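Local coordinates for protein beta-galactosidase (PDB 4CUA) that hydrolyses terminal non-reducing beta-D-galactose residues from beta-galactosides and, through the carbohydrate-binding module modelled here, probably attaches the enzyme to glycans, at residues 128-136 against 148-159. Sequence-based numbering, arbitrary orientation. Where two conformers were deposited one is given.
Sequences WKPVTNLKA and FSFDKVETYAIR. With EDO (1,2-ethanediol), chain E.
Arg159 lays its guanidinium flat on the Trp128 indole, planes 11° apart, CZ 3.5 Å from the centroid of the five-membered ring and CD over the six-membered one, a cation-pi stack extended by a CH-pi contact. Arg159 CG lies between the backbone N and the carbonyl carbon (chi1 74°), from where the extended chain reaches over the indole; at the guanidinium edge NH1 gives a bent bond to O2 of a 1,2-ethanediol, probably from the crystallisation liquor, 2.7 Å away. Far from the indole, Asp151 OD2 takes two bonds: Thr132 OG1 donates on the anti side, 20° out of the carboxylate plane, at 2.6 Å, and Asn133 ND2 reaches the syn lone pair at 2.8 Å. In between, Val131 CG1 sits over one face of the Phe150 ring, Leu134 CD1 at its edge. In this galactose-binding-like beta-sandwich the chain leaving strand 128-130 runs alongside strand 145-155, joined by one antiparallel hydrogen-bonded pair: Lys135 N to Ser149 O 2.7 Å, Ser149 N to Lys135 O 3.0 Å. Asp151 N bonds to Thr132 O, and a water links Thr132 N to Asp151 O. Farther out, Glu98 salt-bridges Arg159 NE, and the Phe122 carbonyl accepts from Trp128 NE1.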
loop_
_atom_site.group_PDB
_atom_site.type_symbol
_atom_site.label_atom_id
_atom_site.label_comp_id
_atom_site.label_asym_id
_atom_site.label_seq_id
_atom_site.Cartn_x
_atom_site.Cartn_y
_atom_site.Cartn_z
ATOM N N TRP A 128 12.214 1.497 8.465
ATOM C CA TRP A 128 10.831 1.775 8.748
ATOM C C TRP A 128 10.575 2.031 10.231
ATOM O O TRP A 128 11.185 1.387 11.096
ATOM C CB TRP A 128 9.973 0.607 8.348
ATOM C CG TRP A 128 10.058 0.340 6.866
ATOM C CD1 TRP A 128 10.835 -0.568 6.255
ATOM C CD2 TRP A 128 9.314 0.996 5.828
ATOM N NE1 TRP A 128 10.705 -0.498 4.881
ATOM C CE2 TRP A 128 9.724 0.432 4.614
ATOM C CE3 TRP A 128 8.359 1.983 5.823
ATOM C CZ2 TRP A 128 9.234 0.866 3.367
ATOM C CZ3 TRP A 128 7.829 2.409 4.575
ATOM C CH2 TRP A 128 8.272 1.819 3.383
ATOM N N LYS A 129 9.657 2.965 10.506
ATOM C CA LYS A 129 9.105 3.064 11.837
ATOM C C LYS A 129 7.598 3.066 11.783
ATOM O O LYS A 129 7.021 3.501 10.724
ATOM C CB LYS A 129 9.527 4.374 12.516
ATOM C CG LYS A 129 11.025 4.437 12.848
ATOM C CD LYS A 129 11.283 5.597 13.793
ATOM C CE LYS A 129 12.772 5.669 14.070
ATOM N NZ LYS A 129 13.068 6.880 14.873
ATOM N N PRO A 130 6.935 2.617 12.842
ATOM C CA PRO A 130 5.490 2.653 12.858
ATOM C C PRO A 130 4.927 4.049 13.048
ATOM O O PRO A 130 5.542 4.855 13.707
ATOM C CB PRO A 130 5.092 1.782 14.023
ATOM C CG PRO A 130 6.250 1.964 14.987
ATOM C CD PRO A 130 7.467 2.083 14.141
ATOM N N VAL A 131 3.811 4.354 12.389
ATOM C CA VAL A 131 3.145 5.604 12.627
ATOM C C VAL A 131 2.710 5.675 14.122
ATOM O O VAL A 131 2.501 4.681 14.792
ATOM C CB VAL A 131 1.986 5.824 11.646
ATOM C CG1 VAL A 131 2.586 5.874 10.250
ATOM C CG2 VAL A 131 0.843 4.840 11.848
ATOM N N THR A 132 2.563 6.903 14.611
ATOM C CA THR A 132 2.147 7.100 16.010
ATOM C C THR A 132 0.761 7.703 16.125
ATOM O O THR A 132 0.322 8.410 15.242
ATOM C CB THR A 132 3.173 8.005 16.729
ATOM O OG1 THR A 132 3.387 9.231 16.046
ATOM C CG2 THR A 132 4.484 7.319 16.801
ATOM N N ASN A 133 0.094 7.398 17.216
ATOM C CA ASN A 133 -1.246 7.847 17.496
ATOM C C ASN A 133 -2.212 7.577 16.344
ATOM O O ASN A 133 -2.976 8.421 15.868
ATOM C CB ASN A 133 -1.217 9.330 17.863
ATOM C CG ASN A 133 -0.555 9.571 19.229
ATOM O OD1 ASN A 133 -1.034 9.072 20.224
ATOM N ND2 ASN A 133 0.560 10.206 19.206
ATOM N N LEU A 134 -2.120 6.347 15.922
ATOM C CA LEU A 134 -3.027 5.828 14.924
ATOM C C LEU A 134 -4.464 5.888 15.363
ATOM O O LEU A 134 -4.834 5.426 16.447
ATOM C CB LEU A 134 -2.677 4.380 14.590
ATOM C CG LEU A 134 -3.540 3.764 13.459
ATOM C CD1 LEU A 134 -3.356 4.404 12.094
ATOM C CD2 LEU A 134 -3.174 2.252 13.404
ATOM N N LYS A 135 -5.295 6.387 14.465
ATOM C CA LYS A 135 -6.712 6.261 14.577
ATOM C C LYS A 135 -7.133 5.396 13.381
ATOM O O LYS A 135 -6.777 5.716 12.262
ATOM C CB LYS A 135 -7.425 7.601 14.518
ATOM C CG LYS A 135 -6.984 8.609 15.575
ATOM C CD LYS A 135 -7.934 9.808 15.612
ATOM C CE LYS A 135 -7.609 10.711 16.804
ATOM N NZ LYS A 135 -6.345 11.458 16.560
ATOM N N ALA A 136 -7.873 4.360 13.684
ATOM C CA ALA A 136 -8.219 3.326 12.679
ATOM C C ALA A 136 -9.624 2.886 12.955
ATOM O O ALA A 136 -10.137 3.013 14.072
ATOM C CB ALA A 136 -7.293 2.138 12.832
ATOM N N PHE A 148 -7.586 5.711 7.894
ATOM C CA PHE A 148 -6.572 5.778 8.939
ATOM C C PHE A 148 -5.979 7.172 9.008
ATOM O O PHE A 148 -5.836 7.855 8.006
ATOM C CB PHE A 148 -5.409 4.798 8.621
ATOM C CG PHE A 148 -5.838 3.386 8.421
ATOM C CD1 PHE A 148 -6.025 2.508 9.465
ATOM C CD2 PHE A 148 -6.061 2.911 7.126
ATOM C CE1 PHE A 148 -6.418 1.191 9.252
ATOM C CE2 PHE A 148 -6.443 1.594 6.922
ATOM C CZ PHE A 148 -6.612 0.720 7.973
ATOM N N SER A 149 -5.704 7.632 10.247
ATOM C CA SER A 149 -5.017 8.891 10.449
ATOM C C SER A 149 -4.011 8.696 11.590
ATOM O O SER A 149 -4.180 7.795 12.412
ATOM C CB SER A 149 -5.990 10.039 10.716
ATOM O OG SER A 149 -6.706 9.866 11.910
ATOM N N PHE A 150 -2.977 9.486 11.527
ATOM C CA PHE A 150 -1.829 9.344 12.412
ATOM C C PHE A 150 -1.047 10.633 12.425
ATOM O O PHE A 150 -1.270 11.596 11.667
ATOM C CB PHE A 150 -0.962 8.117 12.000
ATOM C CG PHE A 150 -0.714 8.013 10.535
ATOM C CD1 PHE A 150 0.268 8.735 9.941
ATOM C CD2 PHE A 150 -1.523 7.163 9.744
ATOM C CE1 PHE A 150 0.501 8.678 8.558
ATOM C CE2 PHE A 150 -1.314 7.117 8.373
ATOM C CZ PHE A 150 -0.333 7.869 7.788
ATOM N N ASP A 151 -0.104 10.725 13.375
ATOM C CA ASP A 151 0.707 11.909 13.436
ATOM C C ASP A 151 1.444 12.175 12.122
ATOM O O ASP A 151 2.030 11.284 11.525
ATOM C CB ASP A 151 1.733 11.789 14.568
ATOM C CG ASP A 151 1.113 11.759 15.954
ATOM O OD1 ASP A 151 0.010 12.342 16.211
ATOM O OD2 ASP A 151 1.728 11.083 16.820
ATOM N N LYS A 152 1.463 13.403 11.655
ATOM C CA LYS A 152 2.149 13.769 10.493
ATOM C C LYS A 152 3.642 13.406 10.487
ATOM O O LYS A 152 4.335 13.641 11.512
ATOM C CB LYS A 152 1.954 15.261 10.334
ATOM C CG LYS A 152 2.612 15.916 9.193
ATOM C CD LYS A 152 2.159 17.399 9.281
ATOM C CE LYS A 152 2.439 18.069 10.651
ATOM N NZ LYS A 152 1.964 19.503 10.825
ATOM N N VAL A 153 4.112 12.795 9.404
ATOM C CA VAL A 153 5.514 12.485 9.127
ATOM C C VAL A 153 5.913 12.983 7.743
ATOM O O VAL A 153 5.091 12.997 6.797
ATOM C CB VAL A 153 5.802 10.957 9.230
ATOM C CG1 VAL A 153 5.641 10.462 10.625
ATOM C CG2 VAL A 153 4.916 10.134 8.318
ATOM N N GLU A 154 7.161 13.376 7.595
ATOM C CA GLU A 154 7.741 13.739 6.321
ATOM C C GLU A 154 8.582 12.569 5.808
ATOM O O GLU A 154 9.615 12.189 6.374
ATOM C CB GLU A 154 8.609 14.978 6.466
ATOM C CG GLU A 154 9.046 15.576 5.156
ATOM C CD GLU A 154 9.727 16.922 5.322
ATOM O OE1 GLU A 154 9.776 17.429 6.478
ATOM O OE2 GLU A 154 10.205 17.465 4.305
ATOM N N THR A 155 8.123 11.965 4.728
ATOM C CA THR A 155 8.669 10.662 4.336
ATOM C C THR A 155 8.588 10.485 2.821
ATOM O O THR A 155 7.695 11.043 2.148
ATOM C CB THR A 155 7.936 9.530 5.059
ATOM O OG1 THR A 155 8.609 8.290 4.770
ATOM C CG2 THR A 155 6.518 9.447 4.613
ATOM N N TYR A 156 9.508 9.661 2.299
ATOM C CA TYR A 156 9.446 9.220 0.893
ATOM C C TYR A 156 8.371 8.152 0.662
ATOM O O TYR A 156 7.954 7.981 -0.490
ATOM C CB TYR A 156 10.779 8.651 0.438
ATOM C CG TYR A 156 11.832 9.688 0.262
ATOM C CD1 TYR A 156 11.776 10.571 -0.795
ATOM C CD2 TYR A 156 12.985 9.701 1.055
ATOM C CE1 TYR A 156 12.774 11.514 -1.020
ATOM C CE2 TYR A 156 13.972 10.636 0.813
ATOM C CZ TYR A 156 13.843 11.548 -0.196
ATOM O OH TYR A 156 14.893 12.457 -0.418
ATOM N N ALA A 157 7.933 7.453 1.700
ATOM C CA ALA A 157 7.026 6.296 1.503
ATOM C C ALA A 157 6.311 5.911 2.738
ATOM O O ALA A 157 6.864 5.996 3.843
ATOM C CB ALA A 157 7.819 5.113 0.986
ATOM N N ILE A 158 5.076 5.480 2.608
ATOM C CA ILE A 158 4.431 4.765 3.651
ATOM C C ILE A 158 4.001 3.441 3.101
ATOM O O ILE A 158 3.846 3.318 1.882
ATOM C CB ILE A 158 3.289 5.538 4.359
ATOM C CG1 ILE A 158 2.101 5.710 3.399
ATOM C CG2 ILE A 158 3.863 6.843 4.917
ATOM C CD1 ILE A 158 0.783 5.949 4.089
ATOM N N ARG A 159 3.814 2.501 3.995
ATOM C CA ARG A 159 3.268 1.199 3.657
ATOM C C ARG A 159 2.399 0.646 4.762
ATOM O O ARG A 159 2.492 1.054 5.949
ATOM C CB ARG A 159 4.339 0.177 3.304
ATOM C CG ARG A 159 5.141 -0.362 4.489
ATOM C CD ARG A 159 6.303 -1.205 3.983
ATOM N NE ARG A 159 6.962 -1.803 5.144
ATOM C CZ ARG A 159 8.048 -2.577 5.015
ATOM N NH1 ARG A 159 8.523 -2.884 3.815
ATOM N NH2 ARG A 159 8.596 -3.063 6.107
HETATM C C1 EDO E . 9.115 -4.542 1.226
HETATM O O1 EDO E . 9.511 -5.462 0.320
HETATM C C2 EDO E . 8.164 -3.548 0.441
HETATM O O2 EDO E . 7.353 -2.981 1.329
HETATM O O HOH W 1 3.061 8.880 12.616
HETATM O O HOH W 2 -2.969 11.079 15.377
HETATM O O HOH W 3 -5.199 11.748 13.694
#